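Local coordinates for protein putative acetyltransferase (Clostridium difficile, PDB 3DSB) that probably transfers an acyl group, most likely acetyl from acetyl-CoA, to a still unknown acceptor, as a member of the GNAT acetyltransferase family, at residues G44-A47 / L48-E52; Y74-D78 / W79-N83; Y91-K94 / E95-R98; I131-K134 / A135-S139. One frame throughout, in Å; residues are numbered along the deposited sequence.

Contact 1: G44-A47 / L48-E52; sequences GVKA and LLLDE
L49 packs back along the last turns of helix 38-50 onto V45, one turn earlier. Its CB sits between the carbonyl oxygens of V45 and K46, at 3.6 Å from each O. CG comes nearer still, 3.4 Å from V45 O, because it lies beside its own backbone N and anti to the carbonyl carbon (chi1 -71°), which turns the branch back toward the preceding turn. From there CD1 runs alongside the valine and meets V45 CG1 at 3.8 Å, both side chains pointing the same way. The pair continues onto L17 of helix 17-32 and Y57 of strand 56-62, so this face of the helix is turned to the body of the domain. L50 repeats the pattern one residue on, with CD1 3.8 Å from K46 CG, but on an exposed face where the lysine chain runs out extended. Backbone bonds hold the spacing: L49 N donates to V45 O at 2.8 Å, nearly straight at 167°, and L50 N to K46 O at 2.9 Å, with a weak second bond to A47 O. D51 lies in the loop that follows. Buried, it forms salt bridges to R53 and K54 and to R53 of the second subunit, while W76 of that subunit packs on A47 and L48 and gives its NE1 hydrogen to G44 O. The chemistry is thus divided: aliphatic i to i+4 pairs along the helix, and beyond them a carboxylate whose several cationic partners probably keep it ionised at the dimer interface.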
loop_
_atom_site.group_PDB
_atom_site.type_symbol
_atom_site.label_atom_id
_atom_site.label_comp_id
_atom_site.label_asym_id
_atom_site.label_seq_id
_atom_site.Cartn_x
_atom_site.Cartn_y
_atom_site.Cartn_z
ATOM N N GLY A 44 13.904 2.088 -10.384
ATOM C CA GLY A 44 12.859 1.613 -9.484
ATOM C C GLY A 44 12.940 0.118 -9.246
ATOM O O GLY A 44 12.660 -0.347 -8.146
ATOM N N VAL A 45 13.204 -0.657 -10.299
ATOM C CA VAL A 45 13.322 -2.115 -10.124
ATOM C C VAL A 45 14.562 -2.442 -9.275
ATOM O O VAL A 45 14.502 -3.255 -8.356
ATOM C CB VAL A 45 13.440 -2.804 -11.493
ATOM C CG1 VAL A 45 13.747 -4.316 -11.333
ATOM C CG2 VAL A 45 12.141 -2.608 -12.248
ATOM N N LYS A 46 15.684 -1.791 -9.587
ATOM C CA LYS A 46 16.914 -2.020 -8.797
ATOM C C LYS A 46 16.660 -1.726 -7.315
ATOM O O LYS A 46 17.088 -2.484 -6.416
ATOM C CB LYS A 46 18.062 -1.154 -9.333
ATOM C CG LYS A 46 19.365 -1.355 -8.579
ATOM C CD LYS A 46 20.380 -0.297 -9.032
ATOM C CE LYS A 46 21.755 -0.613 -8.455
ATOM N NZ LYS A 46 22.791 0.287 -9.046
ATOM N N ALA A 47 15.994 -0.596 -7.044
ATOM C CA ALA A 47 15.794 -0.205 -5.654
ATOM C C ALA A 47 14.998 -1.294 -4.933
ATOM O O ALA A 47 15.280 -1.644 -3.780
ATOM C CB ALA A 47 15.080 1.155 -5.547
ATOM N N LEU A 48 13.986 -1.836 -5.609
ATOM C CA LEU A 48 13.181 -2.878 -5.008
ATOM C C LEU A 48 14.014 -4.155 -4.815
ATOM O O LEU A 48 13.954 -4.786 -3.756
ATOM C CB LEU A 48 11.939 -3.098 -5.884
ATOM C CG LEU A 48 10.679 -3.719 -5.293
ATOM C CD1 LEU A 48 9.520 -3.491 -6.281
ATOM C CD2 LEU A 48 10.885 -5.191 -5.038
ATOM N N LEU A 49 14.800 -4.534 -5.830
ATOM C CA LEU A 49 15.651 -5.745 -5.700
ATOM C C LEU A 49 16.603 -5.654 -4.514
ATOM O O LEU A 49 16.918 -6.693 -3.900
ATOM C CB LEU A 49 16.410 -6.019 -6.998
ATOM C CG LEU A 49 15.549 -6.520 -8.166
ATOM C CD1 LEU A 49 16.354 -6.425 -9.455
ATOM C CD2 LEU A 49 15.087 -7.951 -7.965
ATOM N N LEU A 50 17.043 -4.424 -4.209
ATOM C CA LEU A 50 18.042 -4.202 -3.169
ATOM C C LEU A 50 17.437 -4.140 -1.780
ATOM O O LEU A 50 18.184 -4.200 -0.784
ATOM C CB LEU A 50 18.808 -2.900 -3.428
ATOM C CG LEU A 50 19.862 -2.961 -4.521
ATOM C CD1 LEU A 50 20.303 -1.549 -4.902
ATOM C CD2 LEU A 50 21.062 -3.821 -4.030
ATOM N N ASP A 51 16.110 -4.023 -1.680
ATOM C CA ASP A 51 15.479 -3.794 -0.388
ATOM C C ASP A 51 14.207 -4.576 -0.223
ATOM O O ASP A 51 13.152 -4.146 -0.652
ATOM C CB ASP A 51 15.244 -2.304 -0.180
ATOM C CG ASP A 51 14.764 -1.982 1.200
ATOM O OD1 ASP A 51 14.709 -2.899 2.068
ATOM O OD2 ASP A 51 14.432 -0.784 1.407
ATOM N N GLU A 52 14.332 -5.727 0.421
ATOM C CA GLU A 52 13.236 -6.659 0.671
ATOM C C GLU A 52 12.100 -6.028 1.500
ATOM O O GLU A 52 10.960 -6.528 1.520
ATOM C CB GLU A 52 13.810 -7.891 1.393
ATOM C CG GLU A 52 14.732 -7.547 2.623
ATOM C CD GLU A 52 16.030 -6.685 2.316
ATOM O OE1 GLU A 52 16.809 -6.927 1.319
ATOM O OE2 GLU A 52 16.275 -5.742 3.128
#

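Contact 2: Y74-D78 / W79-N83; sequences YEWSD and WRNGN. With BET (trimethyl glycine), chain D.
S77 and R80 meet at the turn of the β hairpin of strands 65-77 and 82-92, beside a bound trimethyl glycine. S77 OG donates to the ligand's carboxylate O at 2.8 Å and accepts from R80 N at 3.0 Å, so the hydroxyl links turn and ligand. That position follows from a first torsion of 172°, which sets OG opposite the backbone N. R80 runs extended beside the ligand, and its guanidinium edge comes close to the trimethylammonium end, R80 NH2 lying 3.0 Å from C2; these groups carry like charge, and the approach is probably not attractive in itself. CE3 of W79 lies 3.4 Å from the other carboxylate oxygen, OXT. Behind this first shell, N81 and G82 both face S77 in a G1 β bulge, and S77 and G82 exchange backbone bonds: S77 N to G82 O at 2.7 Å and G82 N to S77 O at 3.2 Å. The indole of W76 stands on the other side of the hairpin. G82 CA lies over its six-membered ring, a CH-pi contact 4.0 Å from the centroid, while the amides of N81 and N83 come to the ring edge, their planes turned steeply against it by 83° and 76°. Farther out, the second subunit bonds through N24 to W79 NE1 and through Y57 to D78 OD2, and its K54 makes a cation-pi contact with W76. On the strand beyond, Y74 crosses N83 at a slant, Y74 CB lying 3.6 Å from N83 ND2.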
loop_
_atom_site.group_PDB
_atom_site.type_symbol
_atom_site.label_atom_id
_atom_site.label_comp_id
_atom_site.label_asym_id
_atom_site.label_seq_id
_atom_site.Cartn_x
_atom_site.Cartn_y
_atom_site.Cartn_z
ATOM N N TYR A 74 3.897 -4.367 0.644
ATOM C CA TYR A 74 3.168 -4.615 1.907
ATOM C C TYR A 74 2.440 -3.382 2.379
ATOM O O TYR A 74 2.917 -2.265 2.161
ATOM C CB TYR A 74 4.135 -4.923 3.042
ATOM C CG TYR A 74 5.075 -6.026 2.695
ATOM C CD1 TYR A 74 4.659 -7.328 2.780
ATOM C CD2 TYR A 74 6.398 -5.753 2.266
ATOM C CE1 TYR A 74 5.544 -8.404 2.465
ATOM C CE2 TYR A 74 7.273 -6.807 1.926
ATOM C CZ TYR A 74 6.834 -8.133 2.041
ATOM O OH TYR A 74 7.680 -9.179 1.731
ATOM N N GLU A 75 1.318 -3.611 3.064
ATOM C CA GLU A 75 0.682 -2.550 3.844
ATOM C C GLU A 75 0.524 -3.034 5.274
ATOM O O GLU A 75 -0.232 -3.972 5.535
ATOM C CB GLU A 75 -0.724 -2.274 3.295
ATOM C CG GLU A 75 -1.514 -1.300 4.183
ATOM C CD GLU A 75 -3.024 -1.302 3.925
ATOM O OE1 GLU A 75 -3.476 -1.810 2.879
ATOM O OE2 GLU A 75 -3.753 -0.807 4.808
ATOM N N TRP A 76 1.245 -2.399 6.215
ATOM C CA TRP A 76 1.104 -2.799 7.619
ATOM C C TRP A 76 -0.250 -2.316 8.144
ATOM O O TRP A 76 -0.593 -1.141 7.985
ATOM C CB TRP A 76 2.223 -2.192 8.471
ATOM C CG TRP A 76 2.133 -2.666 9.906
ATOM C CD1 TRP A 76 1.739 -1.926 10.990
ATOM C CD2 TRP A 76 2.391 -3.994 10.384
ATOM N NE1 TRP A 76 1.743 -2.729 12.136
ATOM C CE2 TRP A 76 2.141 -3.998 11.780
ATOM C CE3 TRP A 76 2.808 -5.189 9.760
ATOM C CZ2 TRP A 76 2.316 -5.149 12.559
ATOM C CZ3 TRP A 76 2.987 -6.326 10.551
ATOM C CH2 TRP A 76 2.741 -6.301 11.920
ATOM N N SER A 77 -0.975 -3.218 8.799
ATOM C CA SER A 77 -2.174 -2.865 9.529
ATOM C C SER A 77 -1.893 -2.874 11.031
ATOM O O SER A 77 -1.674 -3.947 11.623
ATOM C CB SER A 77 -3.313 -3.852 9.220
ATOM O OG SER A 77 -4.436 -3.620 10.081
ATOM N N ASP A 78 -1.916 -1.684 11.649
ATOM C CA ASP A 78 -1.783 -1.614 13.096
ATOM C C ASP A 78 -2.997 -2.169 13.801
ATOM O O ASP A 78 -2.841 -2.906 14.809
ATOM C CB ASP A 78 -1.445 -0.191 13.567
ATOM C CG ASP A 78 -2.348 0.901 12.980
ATOM O OD1 ASP A 78 -3.267 0.597 12.202
ATOM O OD2 ASP A 78 -2.122 2.078 13.344
ATOM N N TRP A 79 -4.191 -1.928 13.231
ATOM C CA TRP A 79 -5.409 -2.480 13.849
ATOM C C TRP A 79 -5.421 -4.003 13.923
ATOM O O TRP A 79 -5.951 -4.573 14.875
ATOM C CB TRP A 79 -6.663 -2.048 13.085
ATOM C CG TRP A 79 -6.955 -0.589 13.172
ATOM C CD1 TRP A 79 -6.157 0.405 13.689
ATOM C CD2 TRP A 79 -8.141 0.054 12.678
ATOM N NE1 TRP A 79 -6.792 1.631 13.559
ATOM C CE2 TRP A 79 -8.021 1.441 12.965
ATOM C CE3 TRP A 79 -9.329 -0.427 12.079
ATOM C CZ2 TRP A 79 -9.026 2.356 12.638
ATOM C CZ3 TRP A 79 -10.311 0.468 11.749
ATOM C CH2 TRP A 79 -10.168 1.849 12.031
ATOM N N ARG A 80 -4.833 -4.654 12.916
ATOM C CA ARG A 80 -4.862 -6.111 12.803
ATOM C C ARG A 80 -3.518 -6.758 13.189
ATOM O O ARG A 80 -3.431 -7.985 13.203
ATOM C CB ARG A 80 -5.283 -6.522 11.371
ATOM C CG ARG A 80 -6.693 -6.101 10.946
ATOM C CD ARG A 80 -6.915 -6.417 9.447
ATOM N NE ARG A 80 -8.211 -5.922 8.957
ATOM C CZ ARG A 80 -9.362 -6.599 9.054
ATOM N NH1 ARG A 80 -9.379 -7.803 9.623
ATOM N NH2 ARG A 80 -10.498 -6.075 8.597
ATOM N N ASN A 81 -2.491 -5.949 13.461
ATOM C CA ASN A 81 -1.149 -6.447 13.779
ATOM C C ASN A 81 -0.649 -7.430 12.718
ATOM O O ASN A 81 -0.130 -8.530 13.021
ATOM C CB ASN A 81 -1.120 -7.090 15.168
ATOM C CG ASN A 81 0.274 -7.410 15.627
ATOM O OD1 ASN A 81 1.227 -6.670 15.363
ATOM N ND2 ASN A 81 0.386 -8.497 16.386
ATOM N N GLY A 82 -0.746 -7.004 11.457
ATOM C CA GLY A 82 -0.269 -7.865 10.367
ATOM C C GLY A 82 -0.197 -7.094 9.066
ATOM O O GLY A 82 -0.608 -5.929 9.013
ATOM N N ASN A 83 0.276 -7.768 8.009
ATOM C CA ASN A 83 0.450 -7.129 6.702
ATOM C C ASN A 83 -0.634 -7.560 5.742
ATOM O O ASN A 83 -0.992 -8.760 5.709
ATOM C CB ASN A 83 1.757 -7.542 6.040
ATOM C CG ASN A 83 2.932 -6.741 6.504
ATOM O OD1 ASN A 83 3.905 -7.318 7.060
ATOM N ND2 ASN A 83 2.890 -5.451 6.328
HETATM N N BET D . -8.990 -2.951 6.679
HETATM C CA BET D . -7.708 -3.183 7.426
HETATM C C BET D . -7.452 -2.458 8.739
HETATM O O BET D . -6.311 -1.927 8.976
HETATM O OXT BET D . -8.371 -2.543 9.598
HETATM C C1 BET D . -8.649 -2.323 5.416
HETATM C C2 BET D . -9.722 -4.188 6.374
HETATM C C3 BET D . -9.924 -2.070 7.394
#

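Contact 3: Y91-K94 / E95-R98; sequences YVDK and EYRR. With SO4 (sulfate ion), chain C.
R97 turns back on V92 and grips its carbonyl oxygen side-on with two nitrogens, NE at 2.8 Å and NH2 at 3.1 Å from V92 O. The acceptor lies almost exactly in the guanidinium plane, which fixes the rotation of the group. Around it the packing is close. K94 CG sits over the centre of one guanidinium face, 3.5 Å above it, and the Y91 ring stands 80° to the group with CE1 at its edge. E30 of helix 17-32 pairs with both, OE2 in a salt bridge to R97 NH2 and OE1 in a hydrogen bond with Y91 OH. On the far side of the turn the contact loosens into solvent. D93 OD1, placed by a fully anti first torsion (180°), receives E95 N at 2.9 Å on its anti lone pair. Two waters bridge the D93 and E95 carboxylates, probably easing the approach of like charges (D93 OD1 to E95 OE2, 4.2 Å), and two more link K94 O to the exposed R98 guanidinium, one of them by a weak bond to NH2. The turn itself closes with Y96 N to D93 O at 2.9 Å. R98 N, in contrast, points almost straight (177°) at an oxygen of a sulfate, probably from the crystallisation liquor, which F102 N also binds. This link from strand 82-92 to helix 101-115 is where GNAT enzymes carry their acetyl-CoA pyrophosphate loop, and the sulfate is consistent with such an anion site.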
loop_
_atom_site.group_PDB
_atom_site.type_symbol
_atom_site.label_atom_id
_atom_site.label_comp_id
_atom_site.label_asym_id
_atom_site.label_seq_id
_atom_site.Cartn_x
_atom_site.Cartn_y
_atom_site.Cartn_z
ATOM N N TYR A 91 3.394 -10.523 -15.168
ATOM C CA TYR A 91 3.670 -10.494 -16.618
ATOM C C TYR A 91 4.269 -11.846 -17.005
ATOM O O TYR A 91 5.153 -12.385 -16.295
ATOM C CB TYR A 91 4.703 -9.400 -16.964
ATOM C CG TYR A 91 4.943 -9.291 -18.453
ATOM C CD1 TYR A 91 4.037 -8.597 -19.261
ATOM C CD2 TYR A 91 6.032 -9.908 -19.061
ATOM C CE1 TYR A 91 4.213 -8.525 -20.632
ATOM C CE2 TYR A 91 6.212 -9.813 -20.451
ATOM C CZ TYR A 91 5.306 -9.111 -21.221
ATOM O OH TYR A 91 5.505 -9.032 -22.609
ATOM N N VAL A 92 3.842 -12.327 -18.157
ATOM C CA VAL A 92 4.329 -13.585 -18.717
ATOM C C VAL A 92 4.859 -13.272 -20.118
ATOM O O VAL A 92 4.133 -12.702 -20.948
ATOM C CB VAL A 92 3.192 -14.645 -18.818
ATOM C CG1 VAL A 92 3.747 -15.992 -19.431
ATOM C CG2 VAL A 92 2.552 -14.906 -17.472
ATOM N N ASP A 93 6.108 -13.642 -20.383
ATOM C CA ASP A 93 6.706 -13.521 -21.720
ATOM C C ASP A 93 5.787 -14.158 -22.761
ATOM O O ASP A 93 5.243 -15.249 -22.539
ATOM C CB ASP A 93 8.062 -14.254 -21.645
ATOM C CG ASP A 93 8.849 -14.255 -22.934
ATOM O OD1 ASP A 93 8.308 -14.523 -24.035
ATOM O OD2 ASP A 93 10.068 -14.035 -22.792
ATOM N N LYS A 94 5.596 -13.456 -23.878
ATOM C CA LYS A 94 4.626 -13.923 -24.875
ATOM C C LYS A 94 4.866 -15.331 -25.393
ATOM O O LYS A 94 3.896 -15.996 -25.800
ATOM C CB LYS A 94 4.549 -12.965 -26.068
ATOM C CG LYS A 94 3.827 -11.670 -25.742
ATOM C CD LYS A 94 3.709 -10.779 -26.976
ATOM C CE LYS A 94 2.926 -9.506 -26.697
ATOM N NZ LYS A 94 3.021 -8.548 -27.855
ATOM N N GLU A 95 6.121 -15.767 -25.410
ATOM C CA GLU A 95 6.445 -17.105 -25.945
ATOM C C GLU A 95 6.077 -18.222 -24.954
ATOM O O GLU A 95 6.224 -19.426 -25.281
ATOM C CB GLU A 95 7.929 -17.184 -26.222
ATOM C CG GLU A 95 8.444 -16.264 -27.325
ATOM C CD GLU A 95 9.925 -16.508 -27.579
ATOM O OE1 GLU A 95 10.267 -17.609 -28.065
ATOM O OE2 GLU A 95 10.747 -15.616 -27.284
ATOM N N TYR A 96 5.605 -17.834 -23.754
ATOM C CA TYR A 96 5.311 -18.800 -22.702
ATOM C C TYR A 96 3.873 -18.708 -22.194
ATOM O O TYR A 96 3.543 -19.272 -21.165
ATOM C CB TYR A 96 6.338 -18.670 -21.550
ATOM C CG TYR A 96 7.717 -19.070 -22.016
ATOM C CD1 TYR A 96 8.156 -20.386 -21.877
ATOM C CD2 TYR A 96 8.561 -18.148 -22.654
ATOM C CE1 TYR A 96 9.418 -20.754 -22.313
ATOM C CE2 TYR A 96 9.824 -18.512 -23.112
ATOM C CZ TYR A 96 10.226 -19.848 -22.951
ATOM O OH TYR A 96 11.457 -20.275 -23.401
ATOM N N ARG A 97 3.021 -18.007 -22.939
ATOM C CA ARG A 97 1.625 -17.814 -22.547
ATOM C C ARG A 97 0.744 -19.016 -22.912
ATOM O O ARG A 97 1.153 -19.883 -23.687
ATOM C CB ARG A 97 1.086 -16.547 -23.179
ATOM C CG ARG A 97 1.670 -15.327 -22.508
ATOM C CD ARG A 97 1.170 -14.045 -23.155
ATOM N NE ARG A 97 1.918 -12.899 -22.660
ATOM C CZ ARG A 97 1.635 -11.634 -22.969
ATOM N NH1 ARG A 97 0.587 -11.343 -23.766
ATOM N NH2 ARG A 97 2.381 -10.660 -22.463
ATOM N N ARG A 98 -0.454 -19.060 -22.323
ATOM C CA ARG A 98 -1.434 -20.137 -22.546
ATOM C C ARG A 98 -0.941 -21.478 -21.994
ATOM O O ARG A 98 -1.368 -22.565 -22.470
ATOM C CB ARG A 98 -1.863 -20.199 -24.041
ATOM C CG ARG A 98 -2.542 -18.890 -24.537
ATOM C CD ARG A 98 -2.767 -18.887 -26.070
ATOM N NE ARG A 98 -1.530 -19.160 -26.819
ATOM C CZ ARG A 98 -0.544 -18.284 -27.053
ATOM N NH1 ARG A 98 -0.599 -17.015 -26.613
ATOM N NH2 ARG A 98 0.511 -18.678 -27.754
HETATM S S SO4 C . -1.167 -16.863 -19.123
HETATM O O1 SO4 C . -0.044 -17.406 -18.374
HETATM O O2 SO4 C . -1.225 -15.407 -18.808
HETATM O O3 SO4 C . -1.045 -16.990 -20.568
HETATM O O4 SO4 C . -2.409 -17.418 -18.597
HETATM O O HOH W 1 11.646 -15.657 -24.716
HETATM O O HOH W 2 9.057 -13.189 -26.385
HETATM O O HOH W 3 3.285 -18.312 -27.172
HETATM O O HOH W 4 1.554 -15.079 -26.938
#

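Contact 4: I131-K134 / A135-S139; sequences INAK and ATYES
K134 and E138 cross at a slant, one turn apart, on the side of helix 133-138 turned to strand 143-152 and the second subunit. The glutamate, bent at chi2 (92°), folds back over the extended lysine, E138 OE1 lying 3.3 Å from K134 CG. The same bend puts E138 OE2 2.9 Å from K134 O, an unfavourable approach of two acceptors that makes the modelled carboxylate position strained or doubtful. No salt bridge closes: K134 NZ stays 4.6 Å from E138 OE1. Y150 of the second subunit packs on both side chains and also meets the Y137 ring. That ring, on a different face, leans back along the helix with Y137 CE2 3.7 Å from A133 CB; A133 packs on V126 and Y137 on L124 of strand 119-127. T136 lies on the other side of the A133/Y137 face from K134, its CB 3.5 Å from N132 O. In the backbone Y137 N donates to A133 O at 2.8 Å, nearly straight at 174°, and T136 N and E138 N bond likewise to N132 O and K134 O. A water joins I131 O to A135 N at the first turn. This is the short helix after strand 119-127, typical of the C-terminal half of the GNAT fold.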
loop_
_atom_site.group_PDB
_atom_site.type_symbol
_atom_site.label_atom_id
_atom_site.label_comp_id
_atom_site.label_asym_id
_atom_site.label_seq_id
_atom_site.Cartn_x
_atom_site.Cartn_y
_atom_site.Cartn_z
ATOM N N ILE A 131 -11.616 -4.176 -18.751
ATOM C CA ILE A 131 -12.851 -4.951 -18.944
ATOM C C ILE A 131 -12.733 -6.425 -18.543
ATOM O O ILE A 131 -13.753 -7.072 -18.279
ATOM C CB ILE A 131 -13.406 -4.831 -20.418
ATOM C CG1 ILE A 131 -12.462 -5.494 -21.451
ATOM C CG2 ILE A 131 -13.707 -3.366 -20.754
ATOM C CD1 ILE A 131 -13.002 -5.529 -22.899
ATOM N N ASN A 132 -11.502 -6.933 -18.458
ATOM C CA ASN A 132 -11.264 -8.354 -18.236
ATOM C C ASN A 132 -10.821 -8.719 -16.821
ATOM O O ASN A 132 -10.794 -9.897 -16.462
ATOM C CB ASN A 132 -10.246 -8.862 -19.239
ATOM C CG ASN A 132 -10.703 -8.674 -20.671
ATOM O OD1 ASN A 132 -10.044 -7.997 -21.451
ATOM N ND2 ASN A 132 -11.853 -9.239 -21.008
ATOM N N ALA A 133 -10.504 -7.690 -16.035
ATOM C CA ALA A 133 -9.992 -7.888 -14.653
ATOM C C ALA A 133 -10.974 -8.633 -13.774
ATOM O O ALA A 133 -10.607 -9.593 -13.105
ATOM C CB ALA A 133 -9.622 -6.533 -13.990
ATOM N N LYS A 134 -12.233 -8.223 -13.780
ATOM C CA LYS A 134 -13.202 -8.829 -12.888
ATOM C C LYS A 134 -13.294 -10.349 -13.043
ATOM O O LYS A 134 -13.195 -11.070 -12.068
ATOM C CB LYS A 134 -14.583 -8.191 -13.053
ATOM C CG LYS A 134 -15.482 -8.412 -11.856
ATOM C CD LYS A 134 -16.736 -7.574 -11.972
ATOM C CE LYS A 134 -17.789 -7.991 -10.947
ATOM N NZ LYS A 134 -19.160 -7.522 -11.357
ATOM N N ALA A 135 -13.441 -10.830 -14.273
ATOM C CA ALA A 135 -13.550 -12.270 -14.528
ATOM C C ALA A 135 -12.263 -12.989 -14.169
ATOM O O ALA A 135 -12.291 -14.085 -13.613
ATOM C CB ALA A 135 -13.907 -12.539 -15.999
ATOM N N THR A 136 -11.135 -12.390 -14.540
ATOM C CA THR A 136 -9.837 -12.979 -14.238
ATOM C C THR A 136 -9.643 -13.142 -12.733
ATOM O O THR A 136 -9.265 -14.214 -12.271
ATOM C CB THR A 136 -8.711 -12.131 -14.829
ATOM O OG1 THR A 136 -8.768 -12.217 -16.261
ATOM C CG2 THR A 136 -7.340 -12.601 -14.338
ATOM N N TYR A 137 -9.894 -12.079 -11.969
ATOM C CA TYR A 137 -9.694 -12.198 -10.520
ATOM C C TYR A 137 -10.741 -13.054 -9.841
ATOM O O TYR A 137 -10.439 -13.814 -8.902
ATOM C CB TYR A 137 -9.601 -10.825 -9.852
ATOM C CG TYR A 137 -8.452 -10.037 -10.396
ATOM C CD1 TYR A 137 -7.199 -10.634 -10.604
ATOM C CD2 TYR A 137 -8.619 -8.687 -10.728
ATOM C CE1 TYR A 137 -6.144 -9.901 -11.134
ATOM C CE2 TYR A 137 -7.579 -7.946 -11.238
ATOM C CZ TYR A 137 -6.337 -8.540 -11.427
ATOM O OH TYR A 137 -5.309 -7.800 -11.950
ATOM N N GLU A 138 -11.989 -12.953 -10.298
ATOM C CA GLU A 138 -13.038 -13.812 -9.736
ATOM C C GLU A 138 -12.716 -15.293 -9.862
ATOM O O GLU A 138 -12.979 -16.077 -8.966
ATOM C CB GLU A 138 -14.370 -13.544 -10.408
ATOM C CG GLU A 138 -15.339 -12.884 -9.488
ATOM C CD GLU A 138 -15.309 -11.379 -9.549
ATOM O OE1 GLU A 138 -16.431 -10.831 -9.784
ATOM O OE2 GLU A 138 -14.205 -10.766 -9.352
ATOM N N SER A 139 -12.111 -15.673 -10.974
ATOM C CA SER A 139 -11.731 -17.077 -11.162
ATOM C C SER A 139 -10.631 -17.511 -10.185
ATOM O O SER A 139 -10.392 -18.719 -9.985
ATOM C CB SER A 139 -11.319 -17.341 -12.612
ATOM O OG SER A 139 -12.476 -17.400 -13.430
HETATM O O HOH W 5 -14.448 -9.300 -16.652
#

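Overall arrangement
Along the chain the four contacts follow in order within one GNAT domain. Contact 1 lies at the C-terminal part of helix 38-50, contact 2 turns the hairpin of strands 65-77 and 82-92, contact 3 leaves the far end of strand 82-92 toward helix 101-115, and contact 4 lies on helix 133-138. Contacts 2 and 3 share that strand, yet their centres are 34 Å apart, on opposite sides of the chain's centre. Contacts 1 and 2 alone touch, through E52 and Y74; contacts 3 and 4 have centres 18 Å apart. Contacts 1, 2 and 4 all reach the second subunit, so the dimer interface draws on helices and hairpin, whereas the probable cofactor-side turn of contact 3 stands apart from it.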